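Local coordinates for Alpha/beta hydrolase fold protein (Sphaerobacter thermophilus, PDB 3R0V) that probably acts as a hydrolase of the alpha/beta hydrolase fold, its substrate not established, and binds D-malate in the crystal, at residues 120-124 with 125-129; 128-131 with 132-136; 216-219 with 220-223; 195-199 with 200-204. All blocks are in the same frame, centred on the assembly; numbering follows the deposited sequence. Where two conformers were deposited one is given.

Contact 1. Residues 120-124 with 125-129; sequences PYAVD and DSRPP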
loop_
_atom_site.group_PDB
_atom_site.type_symbol
_atom_site.label_atom_id
_atom_site.label_comp_id
_atom_site.label_asym_id
_atom_site.label_seq_id
_atom_site.Cartn_x
_atom_site.Cartn_y
_atom_site.Cartn_z
ATOM N N PRO A 120 -3.491 2.109 6.834
ATOM C CA PRO A 120 -3.129 2.174 8.260
ATOM C C PRO A 120 -3.217 3.568 8.879
ATOM O O PRO A 120 -2.290 4.003 9.573
ATOM C CB PRO A 120 -1.681 1.656 8.280
ATOM C CG PRO A 120 -1.139 2.042 6.906
ATOM C CD PRO A 120 -2.314 1.915 5.961
ATOM N N TYR A 121 -4.304 4.277 8.612
ATOM C CA TYR A 121 -4.570 5.525 9.321
ATOM C C TYR A 121 -5.056 5.172 10.720
ATOM O O TYR A 121 -5.378 4.025 11.002
ATOM C CB TYR A 121 -5.613 6.381 8.595
ATOM C CG TYR A 121 -5.115 6.920 7.284
ATOM C CD1 TYR A 121 -4.344 8.069 7.250
ATOM C CD2 TYR A 121 -5.389 6.266 6.083
ATOM C CE1 TYR A 121 -3.861 8.570 6.051
ATOM C CE2 TYR A 121 -4.918 6.763 4.884
ATOM C CZ TYR A 121 -4.152 7.910 4.879
ATOM O OH TYR A 121 -3.673 8.382 3.673
ATOM N N ALA A 122 -5.096 6.168 11.597
ATOM C CA ALA A 122 -5.561 5.978 12.962
ATOM C C ALA A 122 -6.679 6.962 13.246
ATOM O O ALA A 122 -6.550 8.147 12.929
ATOM C CB ALA A 122 -4.410 6.206 13.936
ATOM N N VAL A 123 -7.772 6.492 13.844
ATOM C CA VAL A 123 -8.876 7.383 14.183
ATOM C C VAL A 123 -9.289 7.341 15.652
ATOM O O VAL A 123 -10.216 8.038 16.044
ATOM C CB VAL A 123 -10.120 7.092 13.332
ATOM C CG1 VAL A 123 -9.796 7.302 11.858
ATOM C CG2 VAL A 123 -10.628 5.666 13.589
ATOM N N ASP A 124 -8.619 6.522 16.454
ATOM C CA ASP A 124 -8.996 6.383 17.863
ATOM C C ASP A 124 -7.846 5.815 18.691
ATOM O O ASP A 124 -6.827 5.378 18.148
ATOM C CB ASP A 124 -10.241 5.498 17.990
ATOM C CG ASP A 124 -9.950 4.031 17.725
ATOM O OD1 ASP A 124 -9.777 3.639 16.547
ATOM O OD2 ASP A 124 -9.908 3.241 18.698
ATOM N N ASP A 125 -8.022 5.811 20.009
ATOM C CA ASP A 125 -6.961 5.408 20.922
ATOM C C ASP A 125 -6.708 3.900 20.994
ATOM O O ASP A 125 -5.759 3.476 21.652
ATOM C CB ASP A 125 -7.244 5.920 22.340
ATOM C CG ASP A 125 -6.999 7.415 22.506
ATOM O OD1 ASP A 125 -6.553 8.102 21.568
ATOM O OD2 ASP A 125 -7.229 7.902 23.636
ATOM N N SER A 126 -7.519 3.087 20.322
ATOM C CA SER A 126 -7.283 1.637 20.347
ATOM C C SER A 126 -6.008 1.256 19.593
ATOM O O SER A 126 -5.513 0.146 19.733
ATOM C CB SER A 126 -8.480 0.842 19.814
ATOM O OG SER A 126 -8.611 0.984 18.410
ATOM N N ARG A 127 -5.483 2.177 18.791
ATOM C CA ARG A 127 -4.158 1.991 18.207
ATOM C C ARG A 127 -3.106 2.446 19.205
ATOM O O ARG A 127 -3.209 3.539 19.754
ATOM C CB ARG A 127 -4.002 2.783 16.916
ATOM C CG ARG A 127 -2.655 2.544 16.266
ATOM C CD ARG A 127 -2.554 3.208 14.930
ATOM N NE ARG A 127 -1.266 2.950 14.299
ATOM C CZ ARG A 127 -0.989 3.266 13.039
ATOM N NH1 ARG A 127 -1.919 3.838 12.274
ATOM N NH2 ARG A 127 0.203 3.010 12.541
ATOM N N PRO A 128 -2.082 1.616 19.440
ATOM C CA PRO A 128 -0.993 2.027 20.335
ATOM C C PRO A 128 -0.346 3.326 19.835
ATOM O O PRO A 128 -0.225 3.502 18.636
ATOM C CB PRO A 128 0.004 0.866 20.226
ATOM C CG PRO A 128 -0.785 -0.285 19.716
ATOM C CD PRO A 128 -1.864 0.283 18.854
ATOM N N PRO A 129 0.043 4.235 20.743
ATOM C CA PRO A 129 0.723 5.447 20.270
ATOM C C PRO A 129 2.046 5.117 19.582
ATOM O O PRO A 129 2.769 4.223 20.023
ATOM C CB PRO A 129 0.968 6.248 21.557
ATOM C CG PRO A 129 0.776 5.279 22.673
ATOM C CD PRO A 129 -0.180 4.244 22.198
HETATM O O HOH W 1 0.733 3.849 9.769
#

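Contact 2. Residues 128-131 with 132-136; sequences PPVP and PDYQT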
loop_
_atom_site.group_PDB
_atom_site.type_symbol
_atom_site.label_atom_id
_atom_site.label_comp_id
_atom_site.label_asym_id
_atom_site.label_seq_id
_atom_site.Cartn_x
_atom_site.Cartn_y
_atom_site.Cartn_z
ATOM N N PRO A 128 -2.082 1.616 19.440
ATOM C CA PRO A 128 -0.993 2.027 20.335
ATOM C C PRO A 128 -0.346 3.326 19.835
ATOM O O PRO A 128 -0.225 3.502 18.636
ATOM C CB PRO A 128 0.004 0.866 20.226
ATOM C CG PRO A 128 -0.785 -0.285 19.716
ATOM C CD PRO A 128 -1.864 0.283 18.854
ATOM N N PRO A 129 0.043 4.235 20.743
ATOM C CA PRO A 129 0.723 5.447 20.270
ATOM C C PRO A 129 2.046 5.117 19.582
ATOM O O PRO A 129 2.769 4.223 20.023
ATOM C CB PRO A 129 0.968 6.248 21.557
ATOM C CG PRO A 129 0.776 5.279 22.673
ATOM C CD PRO A 129 -0.180 4.244 22.198
ATOM N N VAL A 130 2.335 5.811 18.492
ATOM C CA VAL A 130 3.621 5.690 17.822
ATOM C C VAL A 130 4.606 6.520 18.633
ATOM O O VAL A 130 4.278 7.631 19.039
ATOM C CB VAL A 130 3.533 6.244 16.392
ATOM C CG1 VAL A 130 4.903 6.270 15.734
ATOM C CG2 VAL A 130 2.537 5.435 15.556
ATOM N N PRO A 131 5.804 5.975 18.916
ATOM C CA PRO A 131 6.733 6.756 19.738
ATOM C C PRO A 131 7.017 8.112 19.101
ATOM O O PRO A 131 7.175 8.194 17.892
ATOM C CB PRO A 131 8.006 5.909 19.722
ATOM C CG PRO A 131 7.535 4.512 19.473
ATOM C CD PRO A 131 6.355 4.662 18.543
ATOM N N PRO A 132 7.093 9.179 19.915
ATOM C CA PRO A 132 7.386 10.500 19.347
ATOM C C PRO A 132 8.739 10.561 18.632
ATOM O O PRO A 132 8.926 11.418 17.772
ATOM C CB PRO A 132 7.389 11.409 20.577
ATOM C CG PRO A 132 6.453 10.735 21.521
ATOM C CD PRO A 132 6.719 9.261 21.336
ATOM N N ASP A 133 9.655 9.661 18.975
ATOM C CA ASP A 133 10.974 9.638 18.340
ATOM C C ASP A 133 11.066 8.625 17.193
ATOM O O ASP A 133 12.160 8.264 16.757
ATOM C CB ASP A 133 12.079 9.385 19.379
ATOM C CG ASP A 133 12.025 7.983 19.979
ATOM O OD1 ASP A 133 10.931 7.389 20.050
ATOM O OD2 ASP A 133 13.085 7.471 20.393
ATOM N N TYR A 134 9.916 8.187 16.694
ATOM C CA TYR A 134 9.894 7.153 15.662
ATOM C C TYR A 134 10.807 7.459 14.470
ATOM O O TYR A 134 11.635 6.636 14.091
ATOM C CB TYR A 134 8.463 6.913 15.167
ATOM C CG TYR A 134 8.392 5.866 14.083
ATOM C CD1 TYR A 134 8.319 4.514 14.409
ATOM C CD2 TYR A 134 8.436 6.217 12.732
ATOM C CE1 TYR A 134 8.279 3.541 13.422
ATOM C CE2 TYR A 134 8.387 5.242 11.732
ATOM C CZ TYR A 134 8.319 3.911 12.089
ATOM O OH TYR A 134 8.278 2.943 11.113
ATOM N N GLN A 135 10.677 8.639 13.883
ATOM C CA GLN A 135 11.468 8.975 12.701
ATOM C C GLN A 135 12.966 8.962 13.012
ATOM O O GLN A 135 13.762 8.414 12.258
ATOM C CB GLN A 135 11.044 10.344 12.153
ATOM C CG GLN A 135 11.862 10.858 10.973
ATOM C CD GLN A 135 11.362 12.204 10.475
ATOM O OE1 GLN A 135 10.337 12.705 10.933
ATOM N NE2 GLN A 135 12.084 12.791 9.530
ATOM N N THR A 136 13.332 9.562 14.137
ATOM C CA THR A 136 14.721 9.636 14.554
ATOM C C THR A 136 15.299 8.238 14.788
ATOM O O THR A 136 16.418 7.938 14.364
ATOM C CB THR A 136 14.862 10.489 15.832
ATOM O OG1 THR A 136 14.344 11.801 15.575
ATOM C CG2 THR A 136 16.320 10.593 16.267
#

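Contact 3. Residues 216-219 with 220-223; sequences ASPA and WIRH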
loop_
_atom_site.group_PDB
_atom_site.type_symbol
_atom_site.label_atom_id
_atom_site.label_comp_id
_atom_site.label_asym_id
_atom_site.label_seq_id
_atom_site.Cartn_x
_atom_site.Cartn_y
_atom_site.Cartn_z
ATOM N N ALA A 216 -8.693 -10.826 10.794
ATOM C CA ALA A 216 -7.756 -10.703 11.909
ATOM C C ALA A 216 -7.330 -9.258 12.162
ATOM O O ALA A 216 -6.418 -9.011 12.946
ATOM C CB ALA A 216 -6.512 -11.575 11.672
ATOM N N SER A 217 -7.981 -8.301 11.507
ATOM C CA SER A 217 -7.596 -6.907 11.686
ATOM C C SER A 217 -7.704 -6.472 13.139
ATOM O O SER A 217 -8.645 -6.833 13.843
ATOM C CB SER A 217 -8.464 -5.980 10.827
ATOM O OG SER A 217 -8.275 -6.249 9.447
ATOM N N PRO A 218 -6.741 -5.672 13.595
ATOM C CA PRO A 218 -6.932 -5.088 14.925
ATOM C C PRO A 218 -8.106 -4.111 14.931
ATOM O O PRO A 218 -8.514 -3.617 13.870
ATOM C CB PRO A 218 -5.607 -4.365 15.192
ATOM C CG PRO A 218 -5.021 -4.108 13.854
ATOM C CD PRO A 218 -5.497 -5.227 12.948
ATOM N N ALA A 219 -8.680 -3.871 16.106
ATOM C CA ALA A 219 -9.806 -2.956 16.225
ATOM C C ALA A 219 -9.526 -1.618 15.549
ATOM O O ALA A 219 -10.396 -1.041 14.891
ATOM C CB ALA A 219 -10.178 -2.743 17.694
ATOM N N TRP A 220 -8.316 -1.106 15.703
ATOM C CA TRP A 220 -8.047 0.220 15.163
ATOM C C TRP A 220 -8.122 0.278 13.645
ATOM O O TRP A 220 -8.510 1.306 13.078
ATOM C CB TRP A 220 -6.721 0.780 15.681
ATOM C CG TRP A 220 -5.458 0.083 15.244
ATOM C CD1 TRP A 220 -4.762 -0.884 15.927
ATOM C CD2 TRP A 220 -4.696 0.361 14.063
ATOM N NE1 TRP A 220 -3.629 -1.231 15.233
ATOM C CE2 TRP A 220 -3.563 -0.485 14.085
ATOM C CE3 TRP A 220 -4.866 1.233 12.985
ATOM C CZ2 TRP A 220 -2.600 -0.479 13.063
ATOM C CZ3 TRP A 220 -3.916 1.237 11.972
ATOM C CH2 TRP A 220 -2.797 0.385 12.020
ATOM N N ILE A 221 -7.767 -0.823 12.988
ATOM C CA ILE A 221 -7.909 -0.917 11.543
ATOM C C ILE A 221 -9.383 -0.954 11.128
ATOM O O ILE A 221 -9.767 -0.314 10.145
ATOM C CB ILE A 221 -7.158 -2.153 11.011
ATOM C CG1 ILE A 221 -5.660 -1.857 10.916
ATOM C CG2 ILE A 221 -7.714 -2.625 9.662
ATOM C CD1 ILE A 221 -5.297 -0.900 9.770
ATOM N N ARG A 222 -10.209 -1.692 11.863
ATOM C CA ARG A 222 -11.647 -1.677 11.574
ATOM C C ARG A 222 -12.198 -0.272 11.691
ATOM O O ARG A 222 -12.980 0.163 10.847
ATOM C CB ARG A 222 -12.431 -2.588 12.522
ATOM C CG ARG A 222 -12.066 -4.064 12.460
ATOM C CD ARG A 222 -13.175 -4.892 13.133
ATOM N NE ARG A 222 -13.480 -4.422 14.486
ATOM C CZ ARG A 222 -12.945 -4.924 15.599
ATOM N NH1 ARG A 222 -12.099 -5.946 15.548
ATOM N NH2 ARG A 222 -13.280 -4.405 16.768
ATOM N N HIS A 223 -11.828 0.437 12.751
ATOM C CA HIS A 223 -12.402 1.763 12.952
ATOM C C HIS A 223 -11.984 2.716 11.836
ATOM O O HIS A 223 -12.789 3.527 11.383
ATOM C CB HIS A 223 -12.016 2.337 14.310
ATOM C CG HIS A 223 -12.380 1.451 15.453
ATOM N ND1 HIS A 223 -11.732 1.512 16.664
ATOM C CD2 HIS A 223 -13.303 0.467 15.561
ATOM C CE1 HIS A 223 -12.248 0.608 17.480
ATOM N NE2 HIS A 223 -13.212 -0.030 16.841
HETATM O O HOH W 2 -11.058 -7.730 13.551
#

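Contact 4. Residues 195-199 with 200-204; sequences NTIPT and ARFAS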
loop_
_atom_site.group_PDB
_atom_site.type_symbol
_atom_site.label_atom_id
_atom_site.label_comp_id
_atom_site.label_asym_id
_atom_site.label_seq_id
_atom_site.Cartn_x
_atom_site.Cartn_y
_atom_site.Cartn_z
ATOM N N ASN A 195 -0.457 9.574 10.459
ATOM C CA ASN A 195 -1.545 8.599 10.439
ATOM C C ASN A 195 -2.936 9.178 10.575
ATOM O O ASN A 195 -3.905 8.437 10.589
ATOM C CB ASN A 195 -1.343 7.494 11.474
ATOM C CG ASN A 195 -0.050 6.750 11.274
ATOM O OD1 ASN A 195 0.386 6.520 10.143
ATOM N ND2 ASN A 195 0.584 6.381 12.373
ATOM N N THR A 196 -3.049 10.493 10.668
ATOM C CA THR A 196 -4.375 11.078 10.667
ATOM C C THR A 196 -4.929 11.175 9.240
ATOM O O THR A 196 -4.183 11.387 8.269
ATOM C CB THR A 196 -4.427 12.431 11.417
ATOM O OG1 THR A 196 -3.614 13.387 10.743
ATOM C CG2 THR A 196 -3.926 12.269 12.849
ATOM N N ILE A 197 -6.235 10.987 9.108
ATOM C CA ILE A 197 -6.854 11.038 7.788
ATOM C C ILE A 197 -7.021 12.477 7.297
ATOM O O ILE A 197 -7.557 13.314 8.015
ATOM C CB ILE A 197 -8.239 10.373 7.798
ATOM C CG1 ILE A 197 -8.122 8.905 8.210
ATOM C CG2 ILE A 197 -8.901 10.514 6.418
ATOM C CD1 ILE A 197 -9.445 8.226 8.385
ATOM N N PRO A 198 -6.561 12.768 6.068
ATOM C CA PRO A 198 -6.863 14.080 5.475
ATOM C C PRO A 198 -8.303 14.107 4.971
ATOM O O PRO A 198 -8.583 13.986 3.777
ATOM C CB PRO A 198 -5.860 14.195 4.321
ATOM C CG PRO A 198 -5.530 12.790 3.955
ATOM C CD PRO A 198 -5.681 11.952 5.211
ATOM N N THR A 199 -9.221 14.239 5.919
ATOM C CA THR A 199 -10.646 14.112 5.664
ATOM C C THR A 199 -11.168 15.006 4.546
ATOM O O THR A 199 -11.916 14.541 3.678
ATOM C CB THR A 199 -11.435 14.402 6.944
ATOM O OG1 THR A 199 -11.101 13.418 7.924
ATOM C CG2 THR A 199 -12.937 14.384 6.674
ATOM N N ALA A 200 -10.778 16.279 4.571
ATOM C CA ALA A 200 -11.220 17.237 3.560
ATOM C C ALA A 200 -10.886 16.733 2.164
ATOM O O ALA A 200 -11.732 16.762 1.262
ATOM C CB ALA A 200 -10.586 18.590 3.798
ATOM N N ARG A 201 -9.659 16.255 1.986
ATOM C CA ARG A 201 -9.231 15.750 0.686
ATOM C C ARG A 201 -9.943 14.473 0.276
ATOM O O ARG A 201 -10.394 14.340 -0.863
ATOM C CB ARG A 201 -7.732 15.496 0.679
ATOM C CG ARG A 201 -6.915 16.742 0.925
ATOM C CD ARG A 201 -5.478 16.481 0.554
ATOM N NE ARG A 201 -5.329 16.397 -0.895
ATOM C CZ ARG A 201 -4.366 15.715 -1.503
ATOM N NH1 ARG A 201 -3.475 15.048 -0.784
ATOM N NH2 ARG A 201 -4.294 15.696 -2.832
ATOM N N PHE A 202 -10.048 13.520 1.195
ATOM C CA PHE A 202 -10.644 12.246 0.840
ATOM C C PHE A 202 -12.151 12.364 0.615
ATOM O O PHE A 202 -12.712 11.626 -0.192
ATOM C CB PHE A 202 -10.297 11.157 1.869
ATOM C CG PHE A 202 -8.822 10.779 1.907
ATOM C CD1 PHE A 202 -7.910 11.313 0.995
ATOM C CD2 PHE A 202 -8.363 9.858 2.843
ATOM C CE1 PHE A 202 -6.562 10.951 1.042
ATOM C CE2 PHE A 202 -7.030 9.487 2.884
ATOM C CZ PHE A 202 -6.132 10.028 1.989
ATOM N N ALA A 203 -12.803 13.301 1.294
ATOM C CA ALA A 203 -14.229 13.526 1.045
ATOM C C ALA A 203 -14.483 14.022 -0.381
ATOM O O ALA A 203 -15.609 13.938 -0.872
ATOM C CB ALA A 203 -14.798 14.495 2.058
ATOM N N SER A 204 -13.430 14.497 -1.045
ATOM C CA SER A 204 -13.530 15.042 -2.399
ATOM C C SER A 204 -13.354 13.972 -3.480
ATOM O O SER A 204 -13.499 14.250 -4.678
ATOM C CB SER A 204 -12.506 16.165 -2.604
ATOM O OG SER A 204 -11.207 15.653 -2.868
#

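Contact 1. Residues 120-124 with 125-129
Asp-124 OD2 is gripped twice by Ser-126. The hydroxyl OG of Ser-126 gives its proton to Asp-124 OD2 at 2.6 Å, arriving on the syn side and close to the carboxylate plane. The backbone N of Ser-126 bonds the same Asp-124 OD2 at 2.9 Å, but from above that plane. Both side chains put their polar ends between the backbone N and the carbonyl carbon (chi1 73° in Asp-124, 72° in Ser-126), which brings Asp-124 OD2 and Ser-126 OG together. Both bonds lie within a type I beta turn from Asp-124 to Arg-127. The one from Ser-126 N, two residues on from the aspartate, makes an Asx turn. The other carboxylate oxygen, OD1, is taken by His-223 of helix 219-231.

Beyond the turn, Arg-127, extended from CG to NE, reaches Pro-120. Its NH1 donates to Pro-120 O at 2.7 Å, with the donor above the carbonyl plane and the bond bent to 145°. Water 1 closes a ring here: it donates to Pro-120 O and accepts from Arg-127 NH2 at 2.9 Å. On the way the arginine passes Ala-122, whose CB lies 3.7 Å from Arg-127 CD. Gly-158 O also takes NH2, and Trp-220 makes a cation-pi contact with the arginine.

Pro-120 lines the D-malate pocket. NH1 and water 1 would probably steady its peptide beside the ligand, and the arginine's charge would probably polarise the C=O.

Contact 2. Residues 128-131 with 132-136
Val-130 and Tyr-134 cross at a slant, and CG1 of Val-130 meets the base of the tyrosine ring. That CG1 rests 3.7 Å from Tyr-134 CB and 3.9 Å from CG of the same tyrosine. With CG anti to the backbone N (chi1 179°), the tyrosine puts its ring beyond the loop, among helices 147-158 and 185-192. There it packs near-parallel to Tyr-153 and edge-to-face with His-189. It also touches Phe-154 of the D-malate pocket. Helix 134-143 is one of the helices inserted between strands 111-117 and 209-213, consistent with the cap of an alpha/beta hydrolase.

Pro-131 CB touches the two residues that follow. It is 3.9 Å from Pro-132 CD, an apolar contact between consecutive prolines. The same CB of Pro-131 lies 3.3 Å from Asp-133 OD1, a carboxylate oxygen against a carbon. The aspartate reaches back because its CG stands between the backbone N and the carbonyl carbon, at chi1 68°. Asp-133 holds the N-cap position of helix 134-143, yet its side chain makes no capping bond.

The backbone supplies the link instead. Tyr-134 N donates to Pro-131 O at 3.0 Å, from above the carbonyl plane, which closes a type I beta turn from Pro-131 to Tyr-134. Prolines have no N-H to give. Across these two segments one bent backbone bond and apolar contacts join loop to helix.

Contact 3. Residues 216-219 with 220-223
Trp-220 takes Pro-218 over one face of its indole. Pro-218 CG stands 3.9 Å from the centroid of the five-membered ring, a CH-pi contact 28° off the ring normal. The tryptophan CG lies between the backbone N and the carbonyl carbon (chi1 67°), which brings the indole alongside the proline.

Ile-221 packs CG1 against Pro-218 CG at 3.8 Å and CG2 against Ser-217 CB at 3.6 Å. Its N gives Pro-218 O a weak bond. Ser-217 OG itself is bonded to Glu-118 and Gly-214. Pro-218 is the N-cap residue of helix 219-231, which follows strand 209-213 in the alpha/beta hydrolase sheet.

Arg-222 N donates to the same oxygen, Pro-218 O, at 3.3 Å and in the carbonyl plane, so this one acceptor takes both N-H groups. Bent at chi3, the arginine lays a guanidinium face over Ala-219 CA. Water 2 bridges its NH1 to Ser-217 O.

His-223 N bonds Ala-219 O at 3.0 Å. That oxygen also sits over the centre of the imidazole, 3.2 Å above its plane. With an alanine in place of the histidine, Asp-124 OD1 would probably lose its ND1 partner and Ala-219 O the ring that lies against it.

Contact 4. Residues 195-199 with 200-204
The CH-pi contact is between Pro-198 and Phe-202. Pro-198 CG stands over one face of the phenyl, 3.7 Å from the centroid of the Phe-202 ring and 21° off its normal. The proline is nearer the rim than the middle, and CG comes to 3.4 Å from Phe-202 CZ. The ring is brought there by a first torsion that sets CG anti to the carbonyl carbon, chi1 -67°.

Apolar contact is added by Ile-197. Its side chain crosses that of Phe-202 at about a right angle, with Ile-197 CG2 3.7 Å from Phe-202 CD2. In place of the phenylalanine, an alanine would probably open a gap beside Pro-198 CG and remove the CD2 contact of Ile-197 CG2.

Backbone bonds start the helix. Phe-202 N donates to Pro-198 O at 3.0 Å, and Ala-203 N to Thr-199 O at 2.8 Å. Both are nearly straight on to the carbonyl. Pro-198 is the N-cap residue and the centre of an inverse gamma turn. Beyond it, Arg-201 O accepts a bond from Ser-204 N at 3.0 Å.

Phe-202 also touches Leu-102 and Leu-103 of helix 96-106 and Leu-228 of helix 219-231. Arg-201 bonds Ser-107. The short helix 199-202 is thereby joined to helices 96-106 and 219-231, just before strand 209-213.

In the fold
Contact 1 comes first, closing a turn in the loop that leaves strand 111-117. Contact 2 continues from it, sharing Pro-128 and Pro-129, and leads into helix 134-143. After the helices up to 185-192, contact 4 opens helix 199-202. Contact 3 follows strand 209-213 and opens helix 219-231. Contacts 1 and 2 overlap, contacts 4 and 3 follow in series, and none nests. Contact 1 touches contacts 3 and 4, tying the loop after strand 111-117 to helix 219-231 and, through Ala-122 N to Asn-195 O, to the loop after helix 185-192. Contact 2 adds Val-130 against Asn-195 and Pro-128 against Trp-220. Contacts 3 and 4 do not touch.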